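Local atomic coordinates of 2'-5' RNA Ligase (Thermus thermophilus, PDB entry 1IUH), a protein that belongs to the LigT-like branch of the 2H phosphoesterase superfamily, whose bilobal fold carries a pair of short signature motifs. Residues A[2-7]-A[39-44]; A[88-93]-A[128-133]. One frame throughout, in Å; residues are numbered along the deposited sequence.

Contact 1. Residues A[2-7]-A[39-44]; sequences RLFYAV and HLTLLF
Tyr5 and Val7 carry the backbone pairing with 39-44, which is antiparallel. Tyr5 N bonds to Leu43 O (2.9 Å). Tyr5 O takes Leu42 N at 2.7 Å, from above its carbonyl plane, and more weakly Leu43 N at 3.5 Å. Leu42 and Leu43 thus both face Tyr5, a classic beta bulge. Val7 and Leu40 exchange two bonds beyond it.

The aromatic contact lies on the Phe4, Ala6 and Thr41 face. Phe4 and His39 both place CG between backbone N and carbonyl carbon (chi1 67° and 76°). Their side chains come from opposite directions and the rings meet obliquely, planes 41° apart. Phe4 CE1 is 3.6 Å from His39 NE2. Ala6 CB touches His39 CD2 at 3.6 Å. Gln37 O accepts a bond from His39 ND1, and Tyr171 meets both rings.

At the Arg2 end, Phe44 CZ lies over one face of the Arg2 guanidinium, 3.7 Å from NH2. On the other face of the sheet, Val7 CG2 meets Leu42 CD1 at 3.9 Å, while Tyr5 and Leu43 pack against helix 96-113. His39-Leu40-Thr41 is one of two His-x-Thr motifs that mark the 2H superfamily, and the bulge follows on the same strand.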
loop_
_atom_site.group_PDB
_atom_site.type_symbol
_atom_site.label_atom_id
_atom_site.label_comp_id
_atom_site.label_asym_id
_atom_site.label_seq_id
_atom_site.Cartn_x
_atom_site.Cartn_y
_atom_site.Cartn_z
ATOM N N ARG A 2 -8.497 11.459 -5.112
ATOM C CA ARG A 2 -8.220 10.662 -3.946
ATOM C C ARG A 2 -6.864 10.049 -4.301
ATOM O O ARG A 2 -6.709 9.269 -5.253
ATOM C CB ARG A 2 -9.326 9.656 -3.852
ATOM C CG ARG A 2 -9.156 8.579 -2.874
ATOM C CD ARG A 2 -10.218 7.527 -3.202
ATOM N NE ARG A 2 -10.224 6.441 -2.233
ATOM C CZ ARG A 2 -10.871 6.482 -1.066
ATOM N NH1 ARG A 2 -11.584 7.568 -0.718
ATOM N NH2 ARG A 2 -10.765 5.432 -0.248
ATOM N N LEU A 3 -5.857 10.452 -3.566
ATOM C CA LEU A 3 -4.489 10.033 -3.845
ATOM C C LEU A 3 -3.819 9.263 -2.709
ATOM O O LEU A 3 -4.188 9.427 -1.538
ATOM C CB LEU A 3 -3.660 11.288 -4.086
ATOM C CG LEU A 3 -4.088 12.237 -5.212
ATOM C CD1 LEU A 3 -3.436 13.576 -5.004
ATOM C CD2 LEU A 3 -3.686 11.659 -6.567
ATOM N N PHE A 4 -2.828 8.447 -3.069
ATOM C CA PHE A 4 -1.993 7.711 -2.104
ATOM C C PHE A 4 -0.635 7.376 -2.737
ATOM O O PHE A 4 -0.489 7.370 -3.975
ATOM C CB PHE A 4 -2.673 6.411 -1.614
ATOM C CG PHE A 4 -2.851 5.332 -2.669
ATOM C CD1 PHE A 4 -1.973 4.260 -2.751
ATOM C CD2 PHE A 4 -3.932 5.348 -3.552
ATOM C CE1 PHE A 4 -2.168 3.212 -3.693
ATOM C CE2 PHE A 4 -4.129 4.295 -4.498
ATOM C CZ PHE A 4 -3.232 3.234 -4.549
ATOM N N TYR A 5 0.371 7.199 -1.879
ATOM C CA TYR A 5 1.689 6.739 -2.327
ATOM C C TYR A 5 1.756 5.212 -2.053
ATOM O O TYR A 5 1.309 4.716 -1.023
ATOM C CB TYR A 5 2.877 7.444 -1.615
ATOM C CG TYR A 5 3.035 8.931 -1.936
ATOM C CD1 TYR A 5 2.515 9.889 -1.060
ATOM C CD2 TYR A 5 3.745 9.386 -3.079
ATOM C CE1 TYR A 5 2.695 11.263 -1.289
ATOM C CE2 TYR A 5 3.931 10.792 -3.328
ATOM C CZ TYR A 5 3.391 11.704 -2.401
ATOM O OH TYR A 5 3.506 13.057 -2.485
ATOM N N ALA A 6 2.337 4.473 -2.980
ATOM C CA ALA A 6 2.392 3.052 -2.798
ATOM C C ALA A 6 3.562 2.416 -3.520
ATOM O O ALA A 6 4.180 3.020 -4.391
ATOM C CB ALA A 6 1.042 2.406 -3.311
ATOM N N VAL A 7 3.831 1.170 -3.156
ATOM C CA VAL A 7 4.862 0.407 -3.805
ATOM C C VAL A 7 4.141 -0.691 -4.599
ATOM O O VAL A 7 3.335 -1.436 -4.030
ATOM C CB VAL A 7 5.771 -0.274 -2.789
ATOM C CG1 VAL A 7 6.596 -1.411 -3.479
ATOM C CG2 VAL A 7 6.625 0.701 -2.179
ATOM N N HIS A 39 -0.691 -4.177 -3.881
ATOM C CA HIS A 39 0.280 -3.114 -3.573
ATOM C C HIS A 39 0.411 -2.814 -2.062
ATOM O O HIS A 39 -0.483 -3.123 -1.269
ATOM C CB HIS A 39 -0.190 -1.838 -4.260
ATOM C CG HIS A 39 -1.335 -1.195 -3.547
ATOM N ND1 HIS A 39 -2.640 -1.614 -3.715
ATOM C CD2 HIS A 39 -1.366 -0.216 -2.603
ATOM C CE1 HIS A 39 -3.427 -0.913 -2.907
ATOM N NE2 HIS A 39 -2.679 -0.064 -2.220
ATOM N N LEU A 40 1.486 -2.151 -1.683
ATOM C CA LEU A 40 1.684 -1.763 -0.268
ATOM C C LEU A 40 1.610 -0.243 -0.221
ATOM O O LEU A 40 2.432 0.444 -0.852
ATOM C CB LEU A 40 3.068 -2.198 0.239
ATOM C CG LEU A 40 3.362 -1.966 1.718
ATOM C CD1 LEU A 40 4.305 -3.097 2.314
ATOM C CD2 LEU A 40 4.014 -0.577 1.834
ATOM N N THR A 41 0.647 0.292 0.507
ATOM C CA THR A 41 0.511 1.752 0.609
ATOM C C THR A 41 1.475 2.418 1.595
ATOM O O THR A 41 1.614 1.986 2.697
ATOM C CB THR A 41 -0.932 2.112 0.997
ATOM O OG1 THR A 41 -1.827 1.595 -0.016
ATOM C CG2 THR A 41 -1.089 3.625 1.141
ATOM N N LEU A 42 2.200 3.448 1.198
ATOM C CA LEU A 42 3.094 4.054 2.193
ATOM C C LEU A 42 2.402 5.196 2.925
ATOM O O LEU A 42 2.687 5.470 4.084
ATOM C CB LEU A 42 4.354 4.545 1.548
ATOM C CG LEU A 42 5.062 3.473 0.747
ATOM C CD1 LEU A 42 5.771 4.128 -0.439
ATOM C CD2 LEU A 42 6.037 2.753 1.648
ATOM N N LEU A 43 1.454 5.820 2.265
ATOM C CA LEU A 43 0.733 6.937 2.853
ATOM C C LEU A 43 -0.513 7.248 2.038
ATOM O O LEU A 43 -0.379 7.557 0.873
ATOM C CB LEU A 43 1.618 8.171 2.874
ATOM C CG LEU A 43 0.913 9.425 3.403
ATOM C CD1 LEU A 43 0.552 9.152 4.827
ATOM C CD2 LEU A 43 1.855 10.710 3.310
ATOM N N PHE A 44 -1.704 7.120 2.637
ATOM C CA PHE A 44 -2.977 7.433 1.966
ATOM C C PHE A 44 -3.281 8.941 2.191
ATOM O O PHE A 44 -3.114 9.458 3.293
ATOM C CB PHE A 44 -4.051 6.521 2.545
ATOM C CG PHE A 44 -5.413 6.824 2.099
ATOM C CD1 PHE A 44 -5.798 6.577 0.794
ATOM C CD2 PHE A 44 -6.346 7.353 2.996
ATOM C CE1 PHE A 44 -7.100 6.849 0.372
ATOM C CE2 PHE A 44 -7.660 7.625 2.587
ATOM C CZ PHE A 44 -8.034 7.370 1.261
#

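Contact 2. Residues A[88-93]-A[128-133]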
loop_
_atom_site.group_PDB
_atom_site.type_symbol
_atom_site.label_atom_id
_atom_site.label_comp_id
_atom_site.label_asym_id
_atom_site.label_seq_id
_atom_site.Cartn_x
_atom_site.Cartn_y
_atom_site.Cartn_z
ATOM N N VAL A 88 -10.441 -7.238 6.448
ATOM C CA VAL A 88 -9.437 -7.434 5.432
ATOM C C VAL A 88 -8.468 -8.572 5.610
ATOM O O VAL A 88 -8.106 -8.936 6.711
ATOM C CB VAL A 88 -8.592 -6.113 5.294
ATOM C CG1 VAL A 88 -7.543 -6.234 4.202
ATOM C CG2 VAL A 88 -9.481 -4.990 4.936
ATOM N N TRP A 89 -8.005 -9.122 4.508
ATOM C CA TRP A 89 -7.020 -10.172 4.617
ATOM C C TRP A 89 -5.789 -9.607 3.904
ATOM O O TRP A 89 -5.887 -9.251 2.720
ATOM C CB TRP A 89 -7.476 -11.448 3.926
ATOM C CG TRP A 89 -6.485 -12.568 4.137
ATOM C CD1 TRP A 89 -5.820 -12.864 5.301
ATOM C CD2 TRP A 89 -6.136 -13.590 3.212
ATOM N NE1 TRP A 89 -5.096 -14.008 5.155
ATOM C CE2 TRP A 89 -5.269 -14.480 3.883
ATOM C CE3 TRP A 89 -6.475 -13.851 1.873
ATOM C CZ2 TRP A 89 -4.723 -15.640 3.257
ATOM C CZ3 TRP A 89 -5.926 -15.014 1.246
ATOM C CH2 TRP A 89 -5.066 -15.885 1.954
ATOM N N PHE A 90 -4.642 -9.558 4.601
ATOM C CA PHE A 90 -3.419 -9.001 4.044
ATOM C C PHE A 90 -2.164 -9.763 4.334
ATOM O O PHE A 90 -2.078 -10.565 5.241
ATOM C CB PHE A 90 -3.200 -7.557 4.558
ATOM C CG PHE A 90 -3.076 -7.463 6.087
ATOM C CD1 PHE A 90 -1.907 -7.839 6.735
ATOM C CD2 PHE A 90 -4.182 -7.127 6.873
ATOM C CE1 PHE A 90 -1.844 -7.890 8.108
ATOM C CE2 PHE A 90 -4.118 -7.184 8.274
ATOM C CZ PHE A 90 -2.976 -7.556 8.881
ATOM N N ALA A 91 -1.147 -9.458 3.556
ATOM C CA ALA A 91 0.123 -10.079 3.797
ATOM C C ALA A 91 1.000 -9.045 4.550
ATOM O O ALA A 91 0.912 -7.850 4.266
ATOM C CB ALA A 91 0.756 -10.458 2.468
ATOM N N LYS A 92 1.830 -9.500 5.503
ATOM C CA LYS A 92 2.758 -8.604 6.200
ATOM C C LYS A 92 4.085 -8.611 5.404
ATOM O O LYS A 92 4.579 -9.653 4.969
ATOM C CB LYS A 92 3.007 -9.018 7.684
ATOM C CG LYS A 92 1.754 -9.075 8.647
ATOM C CD LYS A 92 2.104 -8.961 10.176
ATOM C CE LYS A 92 1.495 -10.098 11.121
ATOM N NZ LYS A 92 0.142 -9.899 11.818
ATOM N N ALA A 93 4.636 -7.430 5.165
ATOM C CA ALA A 93 5.920 -7.313 4.473
ATOM C C ALA A 93 6.740 -6.523 5.474
ATOM O O ALA A 93 6.165 -5.891 6.351
ATOM C CB ALA A 93 5.783 -6.529 3.195
ATOM N N LYS A 128 1.851 0.317 9.204
ATOM C CA LYS A 128 2.028 -1.119 9.269
ATOM C C LYS A 128 2.301 -1.642 7.845
ATOM O O LYS A 128 1.354 -1.804 7.067
ATOM C CB LYS A 128 0.740 -1.762 9.734
ATOM C CG LYS A 128 0.891 -2.593 10.923
ATOM C CD LYS A 128 0.287 -1.872 12.102
ATOM C CE LYS A 128 0.704 -2.558 13.383
ATOM N NZ LYS A 128 -0.197 -2.086 14.448
ATOM N N PRO A 129 3.558 -1.959 7.491
ATOM C CA PRO A 129 3.699 -2.443 6.102
ATOM C C PRO A 129 2.871 -3.724 5.790
ATOM O O PRO A 129 3.310 -4.843 6.098
ATOM C CB PRO A 129 5.218 -2.639 5.947
ATOM C CG PRO A 129 5.661 -3.012 7.359
ATOM C CD PRO A 129 4.743 -2.222 8.316
ATOM N N HIS A 130 1.686 -3.519 5.189
ATOM C CA HIS A 130 0.696 -4.563 4.836
ATOM C C HIS A 130 0.320 -4.516 3.320
ATOM O O HIS A 130 0.346 -3.440 2.728
ATOM C CB HIS A 130 -0.606 -4.332 5.663
ATOM C CG HIS A 130 -0.468 -4.530 7.152
ATOM N ND1 HIS A 130 -1.520 -4.328 8.024
ATOM C CD2 HIS A 130 0.577 -4.955 7.917
ATOM C CE1 HIS A 130 -1.131 -4.620 9.256
ATOM N NE2 HIS A 130 0.134 -5.003 9.220
ATOM N N ILE A 131 -0.030 -5.667 2.715
ATOM C CA ILE A 131 -0.461 -5.749 1.304
ATOM C C ILE A 131 -1.772 -6.514 1.286
ATOM O O ILE A 131 -1.821 -7.731 1.490
ATOM C CB ILE A 131 0.541 -6.537 0.346
ATOM C CG1 ILE A 131 1.815 -5.714 0.093
ATOM C CG2 ILE A 131 -0.155 -6.912 -0.996
ATOM C CD1 ILE A 131 3.052 -6.592 -0.229
ATOM N N THR A 132 -2.848 -5.790 1.038
ATOM C CA THR A 132 -4.156 -6.422 1.004
ATOM C C THR A 132 -4.355 -7.498 -0.047
ATOM O O THR A 132 -4.063 -7.294 -1.199
ATOM C CB THR A 132 -5.194 -5.353 0.865
ATOM O OG1 THR A 132 -4.901 -4.391 1.871
ATOM C CG2 THR A 132 -6.557 -5.870 1.143
ATOM N N LEU A 133 -4.901 -8.627 0.399
ATOM C CA LEU A 133 -5.190 -9.833 -0.399
ATOM C C LEU A 133 -6.640 -9.984 -0.778
ATOM O O LEU A 133 -6.977 -10.494 -1.864
ATOM C CB LEU A 133 -4.816 -11.069 0.405
ATOM C CG LEU A 133 -3.347 -11.133 0.750
ATOM C CD1 LEU A 133 -3.169 -12.129 1.816
ATOM C CD2 LEU A 133 -2.561 -11.464 -0.491
#
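The first torsions of Phe90 and His130 bring their rings together. Phe90 turns CG in between its N and carbonyl carbon (chi1 60°). His130 keeps CG beside its N and opposite the carbonyl carbon (chi1 -66°). The rings then form an offset stack, with centroids 3.9 Å apart and planes 6° from parallel. His130 ND1 lies over the centre of the Phe90 ring. Lys128 CB lies over the opposite face of the imidazole, toward its rim. His130 is modelled in two conformers, and this stack describes one of them.

On the other side of the sheet, Leu133 sets CD1 over the face of the Trp89 six-membered ring, 3.6 Å from its centroid. Leu133 CB also touches Trp89 CE3 at 3.6 Å. Tyr79 stacks on the same indole.

The backbones run antiparallel. Ala91 N bonds to Ile131 O and Ile131 N to Ala91 O, each at 2.8 Å. Leu133 N bonds to Trp89 O, and Ala93 N reaches Pro129 O at 3.1 Å in a nearly straight bond.

His130-Ile131-Thr132 is a second His-x-Thr motif. In this conformer the imidazole is flanked on both faces by carbon groups, which would probably limit its tilting.

How the contacts relate
From the N terminus, strand 2-8 is followed by helix 11-21 and strand 30-32. Contact 1 then brings strand 39-47 back beside strand 2-8 and closes that loop. The chain goes on through helix 53-66 and strand 70-80 to strand 88-94. After helix 96-113, contact 2 closes the second loop. The loops are in series and do not nest, but each sends a helix to the other's strands: helix 11-21 packs on contact 2, helix 96-113 on contact 1. Strand 30-32 also pairs with strand 130-136. The contacts lie in different lobes, centres 13 Å apart, yet Leu40 packs on Pro129, His130 and Ile131. Strand 150-164, paired with strands 2-8 and 70-80, links the lobes.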